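Local structure of cycloalternan-forming enzyme (Listeria monocytogenes serovar 1/2a, 5F7U) at residues 382-387 against 449-454; 390-395 against 686-691. The protein is a large, multidomain carbohydrate-active protein of glycosyl hydrolase family 31, with a TIM-barrel domain and a carbohydrate-binding module. The protein carries 1 engineered substitution. All blocks are in the same frame, centred on the assembly; numbering follows the deposited sequence.

Both contacts lie in the family 31 TIM-barrel domain, with centres about 13 Å apart. Contact 1 sets helix 377-389, which joins the first and second barrel strands, against the turn that leads into the third strand, 452-457. Contact 2 takes up the chain just past that helix, where residues 390-395 run into strand 396-399 and lean on helix 687-700, which comes after the eighth strand, 657-660, and helix 675-682. The order along the chain is 382-387, 390-395, 449-454, 686-691, which makes the two pairings interlock. A probable hydrogen bond from Asn452 ND2 to Thr395 O joins the residues leading into strands 396-399 and 452-457. Contact 2 separately brings early and late barrel sequence together.

Contact 1 of 2, residues 382-387 against 449-454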
loop_
_atom_site.group_PDB
_atom_site.type_symbol
_atom_site.label_atom_id
_atom_site.label_comp_id
_atom_site.label_asym_id
_atom_site.label_seq_id
_atom_site.Cartn_x
_atom_site.Cartn_y
_atom_site.Cartn_z
ATOM N N SER A 382 4.539 -13.838 29.252
ATOM C CA SER A 382 5.587 -14.587 28.550
ATOM C C SER A 382 6.040 -13.871 27.298
ATOM O O SER A 382 7.234 -13.833 27.044
ATOM C CB SER A 382 5.154 -16.012 28.200
ATOM O OG SER A 382 4.989 -16.752 29.392
ATOM N N ALA A 383 5.100 -13.320 26.513
ATOM C CA ALA A 383 5.465 -12.539 25.323
ATOM C C ALA A 383 6.345 -11.342 25.674
ATOM O O ALA A 383 7.350 -11.083 24.996
ATOM C CB ALA A 383 4.219 -12.082 24.554
ATOM N N LEU A 384 5.988 -10.631 26.742
ATOM C CA LEU A 384 6.797 -9.475 27.177
ATOM C C LEU A 384 8.167 -9.902 27.694
ATOM O O LEU A 384 9.182 -9.273 27.372
ATOM C CB LEU A 384 6.068 -8.637 28.238
ATOM C CG LEU A 384 4.698 -8.069 27.802
ATOM C CD1 LEU A 384 3.993 -7.440 28.995
ATOM C CD2 LEU A 384 4.780 -7.106 26.609
ATOM N N SER A 385 8.186 -10.975 28.490
ATOM C CA SER A 385 9.424 -11.525 29.025
ATOM C C SER A 385 10.355 -12.015 27.906
ATOM O O SER A 385 11.579 -11.740 27.921
ATOM C CB SER A 385 9.092 -12.683 29.986
ATOM O OG SER A 385 10.296 -13.190 30.516
ATOM N N ASN A 386 9.783 -12.754 26.951
ATOM C CA ASN A 386 10.551 -13.218 25.782
ATOM C C ASN A 386 11.093 -12.087 24.934
ATOM O O ASN A 386 12.243 -12.157 24.464
ATOM C CB ASN A 386 9.718 -14.172 24.911
ATOM C CG ASN A 386 9.526 -15.531 25.548
ATOM O OD1 ASN A 386 10.404 -16.022 26.245
ATOM N ND2 ASN A 386 8.374 -16.154 25.304
ATOM N N ALA A 387 10.278 -11.054 24.718
ATOM C CA ALA A 387 10.750 -9.876 23.988
ATOM C C ALA A 387 11.897 -9.213 24.734
ATOM O O ALA A 387 12.905 -8.893 24.127
ATOM C CB ALA A 387 9.622 -8.886 23.714
ATOM N N ALA A 449 6.434 -2.073 29.291
ATOM C CA ALA A 449 7.383 -2.582 28.301
ATOM C C ALA A 449 7.573 -1.624 27.125
ATOM O O ALA A 449 8.335 -1.925 26.218
ATOM C CB ALA A 449 6.939 -3.955 27.791
ATOM N N GLY A 450 6.893 -0.477 27.145
ATOM C CA GLY A 450 6.986 0.505 26.059
ATOM C C GLY A 450 6.147 0.112 24.851
ATOM O O GLY A 450 6.413 0.555 23.731
ATOM N N MET A 451 5.132 -0.719 25.077
ATOM C CA MET A 451 4.236 -1.150 24.012
ATOM C C MET A 451 2.826 -0.624 24.231
ATOM O O MET A 451 2.504 -0.085 25.284
ATOM C CB MET A 451 4.232 -2.675 23.863
ATOM C CG MET A 451 5.620 -3.285 23.802
ATOM S SD MET A 451 5.619 -5.045 23.468
ATOM C CE MET A 451 7.310 -5.393 23.945
ATOM N N ASN A 452 2.006 -0.784 23.207
ATOM C CA ASN A 452 0.672 -0.239 23.137
ATOM C C ASN A 452 -0.188 -1.359 22.610
ATOM O O ASN A 452 0.212 -2.079 21.700
ATOM C CB ASN A 452 0.650 0.925 22.153
ATOM C CG ASN A 452 1.579 2.046 22.553
ATOM O OD1 ASN A 452 1.138 2.968 23.188
ATOM N ND2 ASN A 452 2.878 1.948 22.220
ATOM N N ILE A 453 -1.372 -1.517 23.181
ATOM C CA ILE A 453 -2.134 -2.743 22.939
ATOM C C ILE A 453 -3.429 -2.452 22.193
ATOM O O ILE A 453 -4.130 -1.498 22.516
ATOM C CB ILE A 453 -2.419 -3.496 24.272
ATOM C CG1 ILE A 453 -3.022 -4.892 24.012
ATOM C CG2 ILE A 453 -3.287 -2.669 25.237
ATOM C CD1 ILE A 453 -2.903 -5.826 25.216
ATOM N N VAL A 454 -3.747 -3.275 21.204
ATOM C CA VAL A 454 -5.050 -3.181 20.528
ATOM C C VAL A 454 -5.835 -4.490 20.700
ATOM O O VAL A 454 -5.232 -5.563 20.852
ATOM C CB VAL A 454 -4.938 -2.772 19.018
ATOM C CG1 VAL A 454 -4.160 -1.463 18.875
ATOM C CG2 VAL A 454 -4.304 -3.860 18.182
#
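Leu384 reaches from helix 377-389 to two residues of 449-454 with a single methyl, CD2, in a purely apolar contact. This carbon lies 3.8 Å from SD of Met451 and 4.0 Å from CB of Ala449, so it touches the residues before and after Gly450. The leucine and methionine side chains slide past each other in opposite directions, each starting from its own backbone and running toward the other's. The methionine reaches the helix because its chain is extended beyond CG (chi2 -174°, chi3 -165°), which carries CE to within 4.1 Å of Leu384 CD2. In the TIM barrel this joins the helix that follows the first strand to the short turn between helix 439-448 and the third strand. Gly450, with a positive phi of 79°, ends helix 439-448 in a Schellman motif, and the chain then enters strand 452-457. One turn further along the first helix, Ala387 offers its CB to the same thioether end, 4.2 Å from CE of Met451. Met369 of the first barrel strand touches both Ala387 and Met451, and Val446 of helix 439-448 also packs on the methionine. Just before Gly450, Ala449 O accepts a hydrogen bond from Asn818 ND2.

Contact 2 of 2, residues 390-395 against 686-691; sequences NDIPAT and TILPTF
A Schellman motif closes helix 377-389 of the TIM barrel, and at this C-terminal exit Asn390 and Ile392 pack against Leu688 and Phe691 on the first turns of helix 687-700. Asp391 takes the positive phi that the motif requires (50°), and the chain folds back so that Ile392 N bonds to Ala387 O over 2.9 Å. Asn390 and Ile392, flanking Asp391, both direct their side chains at the second helix. Asn390 and Leu688 cross at about a right angle, with both leucine methyls near the amide oxygen. Leu688 CD2 is the nearer, in van der Waals contact with OD1 of Asn390 at 3.4 Å, while Leu688 CD1 also touches CB of Asn390, at 4.0 Å. The carboxamide is held from its other end, since Asn390 ND2 donates to Asn386 O in the preceding helical turn. Asn390 O is hydrogen-bonded to Gln692 NE2, and Asp391 O to Tyr696 OH, both of helix 687-700. Deeper in, Phe691 also touches Tyr645 and Thr649 of helix 642-653 and Pro675. Its CG stands anti to the backbone N (chi1 -169°), which brings the ring to the end of Ile392. That isoleucine crosses the phenylalanine side chain nearly perpendicularly and also lies against Leu695. Its terminal methyl makes the join, with Ile392 CD1 4.2 Å from Leu688 CD1 and, approaching the ring obliquely, 3.8 Å from CD1 of Phe691.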
loop_
_atom_site.group_PDB
_atom_site.type_symbol
_atom_site.label_atom_id
_atom_site.label_comp_id
_atom_site.label_asym_id
_atom_site.label_seq_id
_atom_site.Cartn_x
_atom_site.Cartn_y
_atom_site.Cartn_z
ATOM N N ASN A 390 15.209 -11.340 24.721
ATOM C CA ASN A 390 15.752 -11.412 23.366
ATOM C C ASN A 390 16.046 -10.037 22.753
ATOM O O ASN A 390 16.297 -9.930 21.543
ATOM C CB ASN A 390 14.807 -12.247 22.486
ATOM C CG ASN A 390 14.853 -13.726 22.842
ATOM O OD1 ASN A 390 15.811 -14.409 22.491
ATOM N ND2 ASN A 390 13.853 -14.218 23.575
ATOM N N ASP A 391 16.022 -8.999 23.595
ATOM C CA ASP A 391 16.292 -7.614 23.178
ATOM C C ASP A 391 15.483 -7.192 21.939
ATOM O O ASP A 391 16.047 -6.744 20.930
ATOM C CB ASP A 391 17.806 -7.406 22.960
ATOM C CG ASP A 391 18.630 -7.744 24.200
ATOM O OD1 ASP A 391 18.268 -7.288 25.302
ATOM O OD2 ASP A 391 19.645 -8.465 24.076
ATOM N N ILE A 392 14.164 -7.369 22.044
ATOM C CA ILE A 392 13.231 -7.034 20.964
ATOM C C ILE A 392 12.367 -5.862 21.458
ATOM O O ILE A 392 11.349 -6.082 22.127
ATOM C CB ILE A 392 12.367 -8.260 20.541
ATOM C CG1 ILE A 392 13.222 -9.487 20.187
ATOM C CG2 ILE A 392 11.391 -7.879 19.418
ATOM C CD1 ILE A 392 14.159 -9.317 18.987
ATOM N N PRO A 393 12.769 -4.617 21.133
ATOM C CA PRO A 393 12.056 -3.436 21.612
ATOM C C PRO A 393 10.823 -3.103 20.740
ATOM O O PRO A 393 10.741 -2.047 20.109
ATOM C CB PRO A 393 13.135 -2.362 21.549
ATOM C CG PRO A 393 13.917 -2.742 20.329
ATOM C CD PRO A 393 14.006 -4.238 20.417
ATOM N N ALA A 394 9.846 -3.998 20.757
ATOM C CA ALA A 394 8.616 -3.808 20.011
ATOM C C ALA A 394 7.818 -2.649 20.611
ATOM O O ALA A 394 8.051 -2.254 21.767
ATOM C CB ALA A 394 7.790 -5.099 20.029
ATOM N N THR A 395 6.882 -2.101 19.829
ATOM C CA THR A 395 6.039 -0.997 20.313
ATOM C C THR A 395 4.544 -1.281 20.251
ATOM O O THR A 395 3.754 -0.566 20.874
ATOM C CB THR A 395 6.318 0.311 19.560
ATOM O OG1 THR A 395 6.086 0.112 18.163
ATOM C CG2 THR A 395 7.765 0.773 19.804
ATOM N N THR A 686 20.649 -18.568 14.270
ATOM C CA THR A 686 21.056 -17.327 13.590
ATOM C C THR A 686 19.865 -16.431 13.190
ATOM O O THR A 686 20.070 -15.280 12.817
ATOM C CB THR A 686 21.913 -17.588 12.340
ATOM O OG1 THR A 686 21.105 -18.215 11.331
ATOM C CG2 THR A 686 23.122 -18.474 12.677
ATOM N N ILE A 687 18.640 -16.957 13.292
ATOM C CA ILE A 687 17.434 -16.149 13.065
ATOM C C ILE A 687 17.389 -14.942 14.005
ATOM O O ILE A 687 17.053 -13.832 13.581
ATOM C CB ILE A 687 16.144 -16.992 13.200
ATOM C CG1 ILE A 687 15.934 -17.849 11.943
ATOM C CG2 ILE A 687 14.920 -16.109 13.417
ATOM C CD1 ILE A 687 14.844 -18.893 12.092
ATOM N N LEU A 688 17.735 -15.171 15.275
ATOM C CA LEU A 688 17.675 -14.094 16.259
ATOM C C LEU A 688 18.572 -12.885 15.927
ATOM O O LEU A 688 18.046 -11.759 15.883
ATOM C CB LEU A 688 17.832 -14.591 17.713
ATOM C CG LEU A 688 17.731 -13.461 18.754
ATOM C CD1 LEU A 688 16.321 -12.859 18.816
ATOM C CD2 LEU A 688 18.171 -13.977 20.113
ATOM N N PRO A 689 19.894 -13.098 15.684
ATOM C CA PRO A 689 20.729 -11.932 15.332
ATOM C C PRO A 689 20.338 -11.264 14.015
ATOM O O PRO A 689 20.450 -10.042 13.904
ATOM C CB PRO A 689 22.164 -12.499 15.265
ATOM C CG PRO A 689 22.018 -13.984 15.289
ATOM C CD PRO A 689 20.737 -14.265 16.026
ATOM N N THR A 690 19.831 -12.044 13.056
ATOM C CA THR A 690 19.346 -11.469 11.799
ATOM C C THR A 690 18.091 -10.624 12.031
ATOM O O THR A 690 17.996 -9.486 11.535
ATOM C CB THR A 690 19.144 -12.564 10.730
ATOM O OG1 THR A 690 20.411 -13.190 10.504
ATOM C CG2 THR A 690 18.645 -11.965 9.424
ATOM N N PHE A 691 17.150 -11.152 12.811
ATOM C CA PHE A 691 15.956 -10.380 13.185
ATOM C C PHE A 691 16.335 -9.082 13.920
ATOM O O PHE A 691 15.827 -8.014 13.602
ATOM C CB PHE A 691 14.979 -11.202 14.036
ATOM C CG PHE A 691 13.639 -10.551 14.216
ATOM C CD1 PHE A 691 13.426 -9.610 15.232
ATOM C CD2 PHE A 691 12.573 -10.889 13.379
ATOM C CE1 PHE A 691 12.179 -9.005 15.394
ATOM C CE2 PHE A 691 11.330 -10.290 13.528
ATOM C CZ PHE A 691 11.122 -9.352 14.550
#